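Local coordinates for protein restriction endonuclease Hpy99I (Helicobacter pylori, PDB 3GOX) that probably recognises and cleaves a specific DNA sequence as a zinc-binding type II restriction endonuclease of the beta-beta-alpha-Me class, at residues Asp15-Ala20 with Ile64-Thr69; Pro29-Val34 with Cys81-Asn86; Gly89-Gln94 with Ser106-Arg111; Phe138-Cys143 with Trp169-Cys174. All coordinates share one frame; numbering follows the deposited sequence.

Contact 1 of 4, residues Asp15-Ala20 with Ile64-Thr69; sequences DDFVIA and IDIYRT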
# COMPACT_ATOMS: atom_id res chain seq x y z
N ASP A 15 -32.31 -0.90 4.63
CA ASP A 15 -30.92 -0.82 5.10
C ASP A 15 -30.46 -2.10 5.80
O ASP A 15 -29.27 -2.22 6.09
CB ASP A 15 -30.63 0.40 5.96
CG ASP A 15 -31.03 1.70 5.29
OD1 ASP A 15 -30.87 1.81 4.07
OD2 ASP A 15 -31.42 2.63 6.02
N ASP A 16 -31.37 -3.04 6.05
CA ASP A 16 -30.98 -4.34 6.61
C ASP A 16 -30.19 -5.14 5.58
O ASP A 16 -30.38 -4.98 4.37
CB ASP A 16 -32.18 -5.20 7.00
CG ASP A 16 -32.90 -4.71 8.25
OD1 ASP A 16 -32.38 -3.86 9.00
OD2 ASP A 16 -34.00 -5.27 8.48
N PHE A 17 -29.33 -6.02 6.07
CA PHE A 17 -28.58 -6.94 5.23
C PHE A 17 -29.13 -8.36 5.26
O PHE A 17 -29.59 -8.85 6.29
CB PHE A 17 -27.10 -6.93 5.63
CG PHE A 17 -26.40 -5.67 5.24
CD1 PHE A 17 -25.88 -5.51 3.97
CD2 PHE A 17 -26.30 -4.62 6.13
CE1 PHE A 17 -25.27 -4.32 3.62
CE2 PHE A 17 -25.68 -3.43 5.78
CZ PHE A 17 -25.16 -3.29 4.51
N VAL A 18 -29.11 -9.01 4.10
CA VAL A 18 -29.64 -10.34 3.92
C VAL A 18 -28.71 -11.15 3.03
O VAL A 18 -27.88 -10.57 2.29
CB VAL A 18 -31.03 -10.31 3.25
CG1 VAL A 18 -32.05 -9.67 4.19
CG2 VAL A 18 -30.99 -9.57 1.90
N ILE A 19 -28.89 -12.46 3.08
CA ILE A 19 -28.33 -13.33 2.05
C ILE A 19 -29.46 -13.99 1.29
O ILE A 19 -30.55 -14.25 1.84
CB ILE A 19 -27.36 -14.40 2.60
CG1 ILE A 19 -28.02 -15.20 3.72
CG2 ILE A 19 -26.05 -13.73 3.04
CD1 ILE A 19 -27.16 -16.36 4.22
N ALA A 20 -29.21 -14.30 0.03
CA ALA A 20 -30.07 -15.18 -0.74
C ALA A 20 -29.95 -16.60 -0.21
O ALA A 20 -28.86 -17.15 -0.15
CB ALA A 20 -29.68 -15.14 -2.23
N ILE A 64 -28.83 -11.28 8.08
CA ILE A 64 -27.52 -11.48 8.69
C ILE A 64 -27.06 -10.26 9.49
O ILE A 64 -27.52 -9.12 9.26
CB ILE A 64 -26.44 -11.85 7.63
CG1 ILE A 64 -26.21 -10.71 6.62
CG2 ILE A 64 -26.82 -13.11 6.92
CD1 ILE A 64 -24.88 -10.90 5.78
N ASP A 65 -26.18 -10.52 10.45
CA ASP A 65 -25.52 -9.49 11.26
C ASP A 65 -24.12 -9.29 10.70
O ASP A 65 -23.21 -10.10 10.92
CB ASP A 65 -25.47 -9.90 12.73
CG ASP A 65 -24.81 -8.85 13.62
OD1 ASP A 65 -24.36 -7.79 13.13
OD2 ASP A 65 -24.74 -9.08 14.86
N ILE A 66 -23.94 -8.22 9.93
CA ILE A 66 -22.65 -7.92 9.30
C ILE A 66 -21.51 -7.81 10.32
O ILE A 66 -20.35 -8.07 9.98
CB ILE A 66 -22.71 -6.66 8.40
CG1 ILE A 66 -23.12 -5.41 9.17
CG2 ILE A 66 -23.58 -6.94 7.17
CD1 ILE A 66 -23.18 -4.14 8.31
N TYR A 67 -21.82 -7.41 11.54
CA TYR A 67 -20.80 -7.24 12.58
C TYR A 67 -20.39 -8.53 13.28
O TYR A 67 -19.48 -8.51 14.12
CB TYR A 67 -21.25 -6.19 13.58
CG TYR A 67 -21.51 -4.86 12.91
CD1 TYR A 67 -20.50 -4.20 12.21
CD2 TYR A 67 -22.77 -4.30 12.90
CE1 TYR A 67 -20.75 -2.98 11.58
CE2 TYR A 67 -23.02 -3.09 12.28
CZ TYR A 67 -22.01 -2.44 11.62
OH TYR A 67 -22.32 -1.24 11.01
N ARG A 68 -21.04 -9.64 12.94
CA ARG A 68 -20.60 -10.96 13.37
C ARG A 68 -20.14 -11.76 12.15
O ARG A 68 -20.43 -12.95 12.02
CB ARG A 68 -21.69 -11.68 14.16
CG ARG A 68 -21.88 -11.07 15.55
CD ARG A 68 -22.80 -11.88 16.43
NE ARG A 68 -24.18 -11.69 16.04
CZ ARG A 68 -25.16 -12.53 16.33
NH1 ARG A 68 -24.91 -13.64 17.01
NH2 ARG A 68 -26.41 -12.27 15.94
N THR A 69 -19.42 -11.06 11.28
CA THR A 69 -18.70 -11.66 10.16
C THR A 69 -17.30 -11.07 10.15
O THR A 69 -17.07 -9.99 10.72
CB THR A 69 -19.37 -11.40 8.78
OG1 THR A 69 -19.22 -10.02 8.42
CG2 THR A 69 -20.86 -11.77 8.78
O HOH W 1 -28.82 -6.12 8.98
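Phe17 and Ile66 meet as ring against methyl, and the Phe17 side chain can be traced outward to show how. Its CB lies 3.8 Å from CG2 of Ile66 and 4.0 Å from CG1 of Ile64, so the base of the side chain already touches both isoleucines. The CG atom comes closer still, 3.6 Å from CG2 of Ile66. That methyl sits over the ring face, 28° off the ring normal, which qualifies as a CH-pi contact. At CE2 the partner changes: CD1 of Ile66 lies 3.6 Å away, so the two ends of one isoleucine follow the ring from CG to CE2. A chi1 of -72°, which leaves CG opposite the carbonyl carbon, turns the ring to this position. Two residues along strand 17-20, CG2 of Ile19 rests on CG2 of Ile64 at 4.0 Å, the two side chains crossing at about a right angle. The backbones are joined by Ile64 N donating to Phe17 O at 3.1 Å, a nearly straight bond (171°). Water 1 makes a second link, accepting from Phe17 N and donating to Ile64 O. One direct backbone bond and one water bridge thus tie Phe17 to Ile64, while the side-chain contacts across the segments are all apolar, consistent with cohesion largely from apolar burial where the SH3-like sheet meets the loop after strand 61-63.

Contact 2 of 4, residues Pro29-Val34 with Cys81-Asn86; sequences PNSVGV and CHILKN. With ZN (zinc ion), chain E.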
# COMPACT_ATOMS: atom_id res chain seq x y z
N PRO A 29 -26.69 -18.59 -4.17
CA PRO A 29 -26.91 -18.60 -2.74
C PRO A 29 -25.77 -17.96 -1.95
O PRO A 29 -24.63 -18.02 -2.37
CB PRO A 29 -27.06 -20.09 -2.41
CG PRO A 29 -27.52 -20.68 -3.67
CD PRO A 29 -26.84 -19.93 -4.76
N ASN A 30 -26.13 -17.33 -0.83
CA ASN A 30 -25.20 -16.68 0.09
C ASN A 30 -24.66 -15.34 -0.40
O ASN A 30 -23.86 -14.70 0.29
CB ASN A 30 -24.05 -17.60 0.51
CG ASN A 30 -24.54 -18.83 1.21
OD1 ASN A 30 -25.53 -18.77 1.91
ND2 ASN A 30 -23.86 -19.95 1.02
N SER A 31 -25.18 -14.88 -1.53
CA SER A 31 -24.93 -13.50 -1.99
C SER A 31 -25.53 -12.53 -1.01
O SER A 31 -26.70 -12.66 -0.66
CB SER A 31 -25.55 -13.29 -3.36
OG SER A 31 -24.93 -14.09 -4.35
N VAL A 32 -24.74 -11.55 -0.56
CA VAL A 32 -25.19 -10.51 0.37
C VAL A 32 -25.86 -9.39 -0.40
O VAL A 32 -25.36 -8.89 -1.41
CB VAL A 32 -24.02 -9.95 1.21
CG1 VAL A 32 -24.50 -8.83 2.17
CG2 VAL A 32 -23.38 -11.09 1.99
N GLY A 33 -27.01 -8.97 0.12
CA GLY A 33 -27.73 -7.82 -0.39
C GLY A 33 -28.17 -6.90 0.72
O GLY A 33 -28.21 -7.28 1.89
N VAL A 34 -28.49 -5.67 0.33
CA VAL A 34 -29.06 -4.67 1.24
C VAL A 34 -30.50 -4.37 0.78
O VAL A 34 -30.81 -4.26 -0.43
CB VAL A 34 -28.19 -3.40 1.30
CG1 VAL A 34 -28.03 -2.74 -0.04
CG2 VAL A 34 -28.76 -2.44 2.33
N CYS A 81 -16.99 -10.18 -4.68
CA CYS A 81 -18.26 -10.83 -4.98
C CYS A 81 -19.33 -10.60 -3.91
O CYS A 81 -20.52 -10.80 -4.16
CB CYS A 81 -18.06 -12.35 -5.21
SG CYS A 81 -17.51 -13.35 -3.78
N HIS A 82 -18.93 -10.20 -2.70
CA HIS A 82 -19.89 -9.98 -1.61
C HIS A 82 -20.81 -11.20 -1.44
O HIS A 82 -22.02 -11.09 -1.27
CB HIS A 82 -20.66 -8.65 -1.77
CG HIS A 82 -19.87 -7.45 -1.35
ND1 HIS A 82 -18.94 -6.84 -2.17
CD2 HIS A 82 -19.82 -6.79 -0.17
CE1 HIS A 82 -18.37 -5.84 -1.51
NE2 HIS A 82 -18.88 -5.79 -0.29
N ILE A 83 -20.18 -12.36 -1.42
CA ILE A 83 -20.82 -13.61 -1.00
C ILE A 83 -20.24 -13.93 0.36
O ILE A 83 -19.04 -13.70 0.62
CB ILE A 83 -20.54 -14.74 -2.02
CG1 ILE A 83 -21.19 -14.37 -3.36
CG2 ILE A 83 -21.03 -16.10 -1.51
CD1 ILE A 83 -20.78 -15.28 -4.52
N LEU A 84 -21.11 -14.42 1.24
CA LEU A 84 -20.72 -14.83 2.59
C LEU A 84 -20.16 -16.24 2.50
O LEU A 84 -20.85 -17.15 2.02
CB LEU A 84 -21.94 -14.78 3.52
CG LEU A 84 -21.76 -15.17 4.98
CD1 LEU A 84 -20.93 -14.11 5.71
CD2 LEU A 84 -23.15 -15.39 5.62
N LYS A 85 -18.89 -16.40 2.90
CA LYS A 85 -18.15 -17.65 2.78
C LYS A 85 -17.50 -18.00 4.12
O LYS A 85 -17.28 -17.13 4.95
CB LYS A 85 -17.08 -17.52 1.70
CG LYS A 85 -17.64 -17.37 0.31
CD LYS A 85 -16.56 -17.45 -0.77
CE LYS A 85 -17.15 -17.32 -2.17
NZ LYS A 85 -16.19 -17.73 -3.24
N ASN A 86 -17.14 -19.27 4.29
CA ASN A 86 -16.38 -19.66 5.47
C ASN A 86 -15.01 -18.99 5.46
O ASN A 86 -14.45 -18.69 4.39
CB ASN A 86 -16.20 -21.18 5.52
CG ASN A 86 -17.49 -21.92 5.79
OD1 ASN A 86 -18.42 -21.38 6.41
ND2 ASN A 86 -17.56 -23.16 5.33
ZN ZN E . -15.16 -13.28 -3.78
O HOH W 2 -20.87 -19.31 0.24
O HOH W 3 -23.57 -9.85 -3.36
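His82 O is gripped by Val32 N at 2.8 Å, with an N-H...O angle of 167°, and by water 3 at 2.9 Å. The same water reaches Val32 O, but it has more acceptors nearby than protons, so not all of these bonds can be made at once. A second strand-like bond runs from Leu84 N to Asn30 O, 2.9 Å long and almost straight at 175°. Together the two bonds flank Ser31 and Ile83, whose CA atoms are 4.2 Å apart: an isolated antiparallel bridge whose central residues form a non-hydrogen-bonded pair. The two branches of Ile83 meet different residues. CG2, placed opposite the backbone N, lies 3.6 Å from Asn30 O, while CG1 comes 3.9 Å from Ser31 OG, a hydroxyl bonded to Val28 O. Val32 lays CG2 beside the peptide, 3.5 Å from His82 O. Water 2 links Asn30 ND2 with Leu84 O. The His82 ring is hydrogen-bonded through NE2 to Thr152 OG1 of the second subunit, and Cys81 contributes its sulfur to the first zinc site. In the fold, the bridge lies immediately before strand 32-39, between strands 17-20 and 42-47 of the five-stranded sheet, and strand 84-86, paired with strand 75-77.

Contact 3 of 4, residues Gly89-Gln94 with Ser106-Arg111; sequences GFEINQ and SCRECR. With ZN (zinc ion), chain E; nucleotides of chain C; nucleotides of chain D.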
# COMPACT_ATOMS: atom_id res chain seq x y z
N GLY A 89 -12.26 -19.89 3.10
CA GLY A 89 -12.38 -19.46 1.70
C GLY A 89 -11.53 -18.24 1.37
O GLY A 89 -11.58 -17.74 0.25
N PHE A 90 -10.77 -17.74 2.36
CA PHE A 90 -9.89 -16.58 2.24
C PHE A 90 -8.50 -16.98 2.72
O PHE A 90 -8.39 -17.73 3.68
CB PHE A 90 -10.39 -15.43 3.11
CG PHE A 90 -11.79 -14.97 2.78
CD1 PHE A 90 -11.99 -13.84 2.02
CD2 PHE A 90 -12.90 -15.67 3.23
CE1 PHE A 90 -13.27 -13.40 1.73
CE2 PHE A 90 -14.17 -15.23 2.93
CZ PHE A 90 -14.36 -14.12 2.19
N GLU A 91 -7.48 -16.47 2.06
CA GLU A 91 -6.08 -16.79 2.34
C GLU A 91 -5.54 -15.95 3.50
O GLU A 91 -5.68 -14.71 3.50
CB GLU A 91 -5.26 -16.51 1.07
CG GLU A 91 -3.81 -16.89 1.12
CD GLU A 91 -3.13 -16.61 -0.19
OE1 GLU A 91 -2.92 -15.42 -0.53
OE2 GLU A 91 -2.76 -17.58 -0.89
N ILE A 92 -4.90 -16.61 4.46
CA ILE A 92 -4.19 -15.91 5.54
C ILE A 92 -3.07 -15.06 4.92
O ILE A 92 -2.33 -15.52 4.05
CB ILE A 92 -3.63 -16.89 6.61
CG1 ILE A 92 -4.77 -17.41 7.48
CG2 ILE A 92 -2.63 -16.19 7.51
CD1 ILE A 92 -4.37 -18.51 8.46
N ASN A 93 -2.96 -13.81 5.37
CA ASN A 93 -2.06 -12.83 4.76
C ASN A 93 -1.18 -12.02 5.73
O ASN A 93 -0.12 -11.55 5.33
CB ASN A 93 -2.90 -11.86 3.92
CG ASN A 93 -2.06 -10.91 3.13
OD1 ASN A 93 -2.05 -9.71 3.40
ND2 ASN A 93 -1.37 -11.42 2.10
N GLN A 94 -1.61 -11.84 6.97
CA GLN A 94 -0.86 -11.03 7.93
C GLN A 94 -1.22 -11.45 9.36
O GLN A 94 -2.03 -12.36 9.57
CB GLN A 94 -1.12 -9.52 7.71
CG GLN A 94 -0.03 -8.76 6.95
CD GLN A 94 1.27 -8.63 7.76
OE1 GLN A 94 1.40 -9.17 8.87
NE2 GLN A 94 2.25 -7.91 7.21
N SER A 106 -10.51 -10.33 -0.21
CA SER A 106 -11.08 -11.03 -1.37
C SER A 106 -10.88 -12.54 -1.24
O SER A 106 -9.79 -13.00 -0.88
CB SER A 106 -10.43 -10.54 -2.67
OG SER A 106 -10.29 -9.14 -2.69
N CYS A 107 -11.93 -13.29 -1.52
CA CYS A 107 -11.91 -14.75 -1.41
C CYS A 107 -10.97 -15.37 -2.44
O CYS A 107 -10.58 -14.73 -3.42
CB CYS A 107 -13.33 -15.32 -1.57
SG CYS A 107 -14.01 -15.25 -3.24
N ARG A 108 -10.64 -16.63 -2.23
CA ARG A 108 -9.73 -17.32 -3.13
C ARG A 108 -10.21 -17.29 -4.58
O ARG A 108 -9.39 -17.15 -5.48
CB ARG A 108 -9.48 -18.76 -2.67
CG ARG A 108 -8.79 -18.86 -1.32
CD ARG A 108 -8.65 -20.33 -0.90
NE ARG A 108 -8.50 -20.48 0.55
CZ ARG A 108 -7.35 -20.45 1.22
NH1 ARG A 108 -6.20 -20.27 0.57
NH2 ARG A 108 -7.34 -20.59 2.55
N GLU A 109 -11.50 -17.43 -4.82
CA GLU A 109 -12.02 -17.39 -6.18
C GLU A 109 -11.79 -16.02 -6.83
O GLU A 109 -11.35 -15.94 -7.97
CB GLU A 109 -13.51 -17.77 -6.23
CG GLU A 109 -13.75 -19.23 -5.92
CD GLU A 109 -12.96 -20.15 -6.82
OE1 GLU A 109 -13.10 -20.04 -8.06
OE2 GLU A 109 -12.18 -20.98 -6.29
N CYS A 110 -12.07 -14.94 -6.11
CA CYS A 110 -11.92 -13.60 -6.65
C CYS A 110 -10.44 -13.24 -6.81
O CYS A 110 -10.08 -12.48 -7.70
CB CYS A 110 -12.67 -12.56 -5.80
SG CYS A 110 -14.48 -12.67 -5.94
N ARG A 111 -9.57 -13.82 -5.98
CA ARG A 111 -8.13 -13.58 -6.09
C ARG A 111 -7.56 -14.16 -7.39
O ARG A 111 -6.55 -13.66 -7.87
CB ARG A 111 -7.36 -14.16 -4.92
CG ARG A 111 -7.52 -13.40 -3.59
CD ARG A 111 -6.92 -12.00 -3.55
NE ARG A 111 -5.52 -11.98 -3.92
CZ ARG A 111 -4.78 -10.89 -4.04
NH1 ARG A 111 -5.28 -9.69 -3.74
NH2 ARG A 111 -3.52 -10.99 -4.43
ZN ZN E . -15.16 -13.28 -3.78
P DT C 2 2.94 -16.83 9.86
OP1 DT C 2 3.41 -16.97 11.27
OP2 DT C 2 1.58 -16.30 9.58
O5' DT C 2 4.00 -15.92 9.08
C5' DT C 2 5.39 -16.21 9.14
C4' DT C 2 6.12 -15.47 8.04
O4' DT C 2 5.61 -15.85 6.75
C3' DT C 2 5.99 -13.95 8.06
O3' DT C 2 6.88 -13.39 9.04
C2' DT C 2 6.39 -13.60 6.65
C1' DT C 2 5.79 -14.76 5.85
N1 DT C 2 4.48 -14.45 5.24
C2 DT C 2 4.46 -13.69 4.10
O2 DT C 2 5.48 -13.24 3.58
N3 DT C 2 3.22 -13.46 3.58
C4 DT C 2 2.01 -13.90 4.08
O4 DT C 2 0.97 -13.62 3.50
C5 DT C 2 2.10 -14.70 5.29
C7 DT C 2 0.84 -15.22 5.91
C6 DT C 2 3.31 -14.93 5.80
P DC C 3 6.78 -11.83 9.41
OP1 DC C 3 7.92 -11.53 10.32
OP2 DC C 3 5.40 -11.52 9.85
O5' DC C 3 7.04 -11.09 8.03
C5' DC C 3 8.33 -11.11 7.41
C4' DC C 3 8.35 -10.14 6.26
O4' DC C 3 7.42 -10.56 5.23
C3' DC C 3 7.88 -8.75 6.65
O3' DC C 3 8.98 -8.03 7.21
C2' DC C 3 7.42 -8.17 5.32
C1' DC C 3 6.95 -9.41 4.54
N1 DC C 3 5.50 -9.55 4.36
C2 DC C 3 4.90 -9.02 3.22
O2 DC C 3 5.59 -8.38 2.42
N3 DC C 3 3.57 -9.21 3.02
C4 DC C 3 2.85 -9.90 3.91
N4 DC C 3 1.56 -10.10 3.65
C5 DC C 3 3.43 -10.42 5.10
C6 DC C 3 4.75 -10.22 5.29
P DG D 7 -2.47 -7.11 -5.64
OP1 DG D 7 -3.09 -6.94 -6.98
OP2 DG D 7 -2.95 -8.18 -4.74
O5' DG D 7 -0.91 -7.32 -5.86
C5' DG D 7 -0.15 -6.33 -6.53
C4' DG D 7 1.33 -6.65 -6.44
O4' DG D 7 1.70 -6.78 -5.05
C3' DG D 7 1.77 -7.95 -7.10
O3' DG D 7 3.14 -7.82 -7.49
C2' DG D 7 1.64 -8.95 -5.96
C1' DG D 7 2.08 -8.12 -4.76
N9 DG D 7 1.45 -8.51 -3.50
C8 DG D 7 0.21 -9.09 -3.34
N7 DG D 7 -0.06 -9.40 -2.10
C5 DG D 7 1.06 -8.99 -1.39
C6 DG D 7 1.35 -9.09 0.00
O6 DG D 7 0.68 -9.61 0.90
N1 DG D 7 2.59 -8.53 0.30
C2 DG D 7 3.45 -7.96 -0.61
N2 DG D 7 4.60 -7.47 -0.11
N3 DG D 7 3.20 -7.89 -1.91
C4 DG D 7 1.99 -8.41 -2.23
O HOH W 4 -13.17 -18.83 -2.26
O HOH W 5 -8.04 -15.11 -0.49
O HOH W 6 -4.75 -19.59 4.49
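The Arg108 guanidinium lies flat over the main chain of Phe90 and Glu91, with Glu91 CA 3.6 Å above its plane. Although Phe90 O is only 3.2 Å from Arg108 NH2, the angle is too poor for a hydrogen bond; the guanidinium face simply packs there, while Arg108 NE is bonded to Asp88 O. The side chain of Glu91 crosses Arg108 at about a right angle, its carboxylate plane turned 88° from the guanidinium, and its OE1 instead forms a salt bridge with Arg104. The Phe90 ring presents a face to Cys107: CB stands 4.1 Å from the ring centroid, 23° off the normal, a CH-pi contact. Main chain meets main chain where Arg108 N donates to Gly89 O at 2.9 Å. Cys107 is the N-cap of the helix, its SG accepting from Cys110 N, and both cysteines bind the first zinc ion. On the DNA side Asn93 ND2 gives a 3.0 Å bond to O6 of DG7 of chain D, and both terminal nitrogens of Arg111 hold OP2 of the same nucleotide. Zinc, cap and the Arg108-Gly89 backbone bond probably hold the helix start against the base-reading strand, engaging DNA phosphate and base edge together.

Contact 4 of 4, residues Phe138-Cys143 with Trp169-Cys174; sequences FTCPIC and WICDSC. With ZN (zinc ion), chain F; nucleotides of chain D; nucleotides of chain C.
Cys140 SG faces Cys171 N across the buried part of this contact, the second zinc site, where four thiolates from both segments enclose one ion. Zinc lies 2.3 Å from Cys140 SG and 2.4 Å from Cys143 SG, and Cys171 and Cys174 supply the remaining sulfurs. Cys140 SG also accepts two N-H groups: from Ile142 N at 3.6 Å (164°), the N-H...S bond of a zinc knuckle, and across the segments from Cys171 N at 3.5 Å (171°). These donors should spread some of the thiolate charge. Cys171 SG, in turn, caps the following helix by accepting from Cys174 N. Cys143 CB is 3.5 Å from Cys174 SG, and CD1 of Ile142 rests on CG2 of Ile170 at 3.9 Å, the side chains passing at a slant.

Toward Trp169 the contact is more open to solvent, though the edge of Phe138 still comes close, CZ lying 3.5 Å from Trp169 O in the ring plane, and partly exposed Pro141 brings CD to 3.6 Å from the same oxygen. The indole leads away and bonds Met127 O through NE1. Past the zinc, Asp172 OD1 accepts from N2 of DG7 of chain D. The knuckle continues from strand 137-139, paired with 146-148, and meets the junction of strand 166-171 and helix 172-180, part of the beta-beta-alpha unit completed by strand 155-159; Lys190 and Val191 of the second subunit flank it.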
# COMPACT_ATOMS: atom_id res chain seq x y z
N PHE A 138 20.40 1.74 -5.35
CA PHE A 138 19.36 1.61 -6.37
C PHE A 138 18.53 2.89 -6.39
O PHE A 138 18.33 3.52 -5.36
CB PHE A 138 18.47 0.44 -5.96
CG PHE A 138 17.31 0.18 -6.87
CD1 PHE A 138 17.49 -0.42 -8.11
CD2 PHE A 138 16.01 0.51 -6.48
CE1 PHE A 138 16.42 -0.68 -8.94
CE2 PHE A 138 14.94 0.24 -7.30
CZ PHE A 138 15.14 -0.35 -8.53
N THR A 139 18.02 3.26 -7.57
CA THR A 139 17.06 4.35 -7.73
C THR A 139 15.83 3.77 -8.40
O THR A 139 15.88 3.29 -9.52
CB THR A 139 17.65 5.54 -8.52
OG1 THR A 139 18.90 5.91 -7.93
CG2 THR A 139 16.69 6.73 -8.50
N CYS A 140 14.70 3.79 -7.70
CA CYS A 140 13.49 3.18 -8.25
C CYS A 140 13.00 3.94 -9.48
O CYS A 140 12.94 5.17 -9.47
CB CYS A 140 12.39 3.12 -7.19
SG CYS A 140 10.84 2.36 -7.76
N PRO A 141 12.70 3.22 -10.56
CA PRO A 141 12.28 3.94 -11.78
C PRO A 141 10.92 4.63 -11.70
O PRO A 141 10.60 5.44 -12.58
CB PRO A 141 12.29 2.86 -12.86
CG PRO A 141 12.20 1.58 -12.17
CD PRO A 141 12.80 1.77 -10.78
N ILE A 142 10.12 4.31 -10.68
CA ILE A 142 8.80 4.91 -10.55
C ILE A 142 8.85 6.08 -9.59
O ILE A 142 8.73 7.24 -10.00
CB ILE A 142 7.73 3.87 -10.17
CG1 ILE A 142 7.65 2.77 -11.24
CG2 ILE A 142 6.35 4.55 -9.98
CD1 ILE A 142 6.67 1.67 -10.94
N CYS A 143 9.10 5.80 -8.31
CA CYS A 143 9.10 6.83 -7.28
C CYS A 143 10.38 7.66 -7.23
O CYS A 143 10.40 8.68 -6.54
CB CYS A 143 8.84 6.22 -5.91
SG CYS A 143 10.17 5.18 -5.28
N TRP A 169 12.49 -4.20 -12.23
CA TRP A 169 12.78 -4.20 -10.82
C TRP A 169 12.37 -2.85 -10.26
O TRP A 169 12.85 -1.81 -10.71
CB TRP A 169 14.28 -4.45 -10.55
CG TRP A 169 14.66 -5.89 -10.76
CD1 TRP A 169 15.12 -6.47 -11.90
CD2 TRP A 169 14.60 -6.93 -9.77
NE1 TRP A 169 15.35 -7.80 -11.69
CE2 TRP A 169 15.05 -8.12 -10.39
CE3 TRP A 169 14.23 -6.98 -8.42
CZ2 TRP A 169 15.13 -9.33 -9.71
CZ3 TRP A 169 14.31 -8.18 -7.74
CH2 TRP A 169 14.76 -9.35 -8.39
N ILE A 170 11.47 -2.89 -9.27
CA ILE A 170 10.94 -1.68 -8.63
C ILE A 170 10.87 -1.94 -7.12
O ILE A 170 10.97 -3.08 -6.65
CB ILE A 170 9.53 -1.28 -9.18
CG1 ILE A 170 8.48 -2.37 -8.93
CG2 ILE A 170 9.59 -0.93 -10.68
CD1 ILE A 170 7.06 -1.96 -9.36
N CYS A 171 10.68 -0.88 -6.33
CA CYS A 171 10.56 -1.06 -4.89
C CYS A 171 9.20 -1.67 -4.52
O CYS A 171 8.22 -1.52 -5.25
CB CYS A 171 10.86 0.23 -4.12
SG CYS A 171 9.53 1.47 -4.12
N ASP A 172 9.18 -2.38 -3.41
CA ASP A 172 7.96 -3.05 -2.90
C ASP A 172 6.86 -2.03 -2.63
O ASP A 172 5.69 -2.32 -2.86
CB ASP A 172 8.32 -3.85 -1.62
CG ASP A 172 7.13 -4.57 -0.99
OD1 ASP A 172 6.78 -5.67 -1.44
OD2 ASP A 172 6.61 -4.08 0.04
N SER A 173 7.22 -0.84 -2.17
CA SER A 173 6.24 0.22 -1.94
C SER A 173 5.50 0.55 -3.24
O SER A 173 4.25 0.58 -3.27
CB SER A 173 6.95 1.44 -1.38
OG SER A 173 6.10 2.55 -1.21
N CYS A 174 6.23 0.80 -4.32
CA CYS A 174 5.61 1.09 -5.61
C CYS A 174 4.81 -0.09 -6.13
O CYS A 174 3.71 0.09 -6.66
CB CYS A 174 6.67 1.48 -6.65
SG CYS A 174 7.23 3.20 -6.40
ZN ZN F . 9.51 2.96 -5.93
P DG D 7 -2.47 -7.11 -5.64
OP1 DG D 7 -3.09 -6.94 -6.98
OP2 DG D 7 -2.95 -8.18 -4.74
O5' DG D 7 -0.91 -7.32 -5.86
C5' DG D 7 -0.15 -6.33 -6.53
C4' DG D 7 1.33 -6.65 -6.44
O4' DG D 7 1.70 -6.78 -5.05
C3' DG D 7 1.77 -7.95 -7.10
O3' DG D 7 3.14 -7.82 -7.49
C2' DG D 7 1.64 -8.95 -5.96
C1' DG D 7 2.08 -8.12 -4.76
N9 DG D 7 1.45 -8.51 -3.50
C8 DG D 7 0.21 -9.09 -3.34
N7 DG D 7 -0.06 -9.40 -2.10
C5 DG D 7 1.06 -8.99 -1.39
C6 DG D 7 1.35 -9.09 0.00
O6 DG D 7 0.68 -9.61 0.90
N1 DG D 7 2.59 -8.53 0.30
C2 DG D 7 3.45 -7.96 -0.61
N2 DG D 7 4.60 -7.47 -0.11
N3 DG D 7 3.20 -7.89 -1.91
C4 DG D 7 1.99 -8.41 -2.23
P DG C 4 8.73 -6.76 8.15
OP1 DG C 4 9.93 -6.62 9.02
OP2 DG C 4 7.38 -6.84 8.76
O5' DG C 4 8.76 -5.55 7.11
C5' DG C 4 9.79 -5.48 6.13
C4' DG C 4 9.48 -4.43 5.08
O4' DG C 4 8.22 -4.74 4.43
C3' DG C 4 9.31 -3.00 5.58
O3' DG C 4 9.61 -2.12 4.48
C2' DG C 4 7.83 -2.95 5.92
C1' DG C 4 7.24 -3.77 4.78
N9 DG C 4 6.00 -4.48 5.09
C8 DG C 4 5.73 -5.23 6.21
N7 DG C 4 4.55 -5.81 6.17
C5 DG C 4 4.01 -5.40 4.96
C6 DG C 4 2.76 -5.72 4.35
O6 DG C 4 1.87 -6.48 4.76
N1 DG C 4 2.61 -5.08 3.12
C2 DG C 4 3.53 -4.24 2.55
N2 DG C 4 3.19 -3.70 1.37
N3 DG C 4 4.71 -3.96 3.09
C4 DG C 4 4.88 -4.56 4.29

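Contacts 1 and 2 share one sheet: their centres are 9 Å apart, and Val18 O lies 2.8 Å from Gly33 N, a probable hydrogen bond between strands 17-20 and 32-39. Contact 2 passes to contact 3 through the first zinc ion, bound by Cys81 and by Cys107 and Cys110; the centres are about 15 Å apart. Contact 4 has its own zinc and stands about 41 Å from contact 1, centre to centre; the sodium ion bound by Asp158 and Asn175 lies about 6 Å from the Ile170 side chain. Contacts 3 and 4, with centres about 26 Å apart, meet indirectly on DG7 of chain D: one reaches O6 in the major groove, the other N2 in the minor groove.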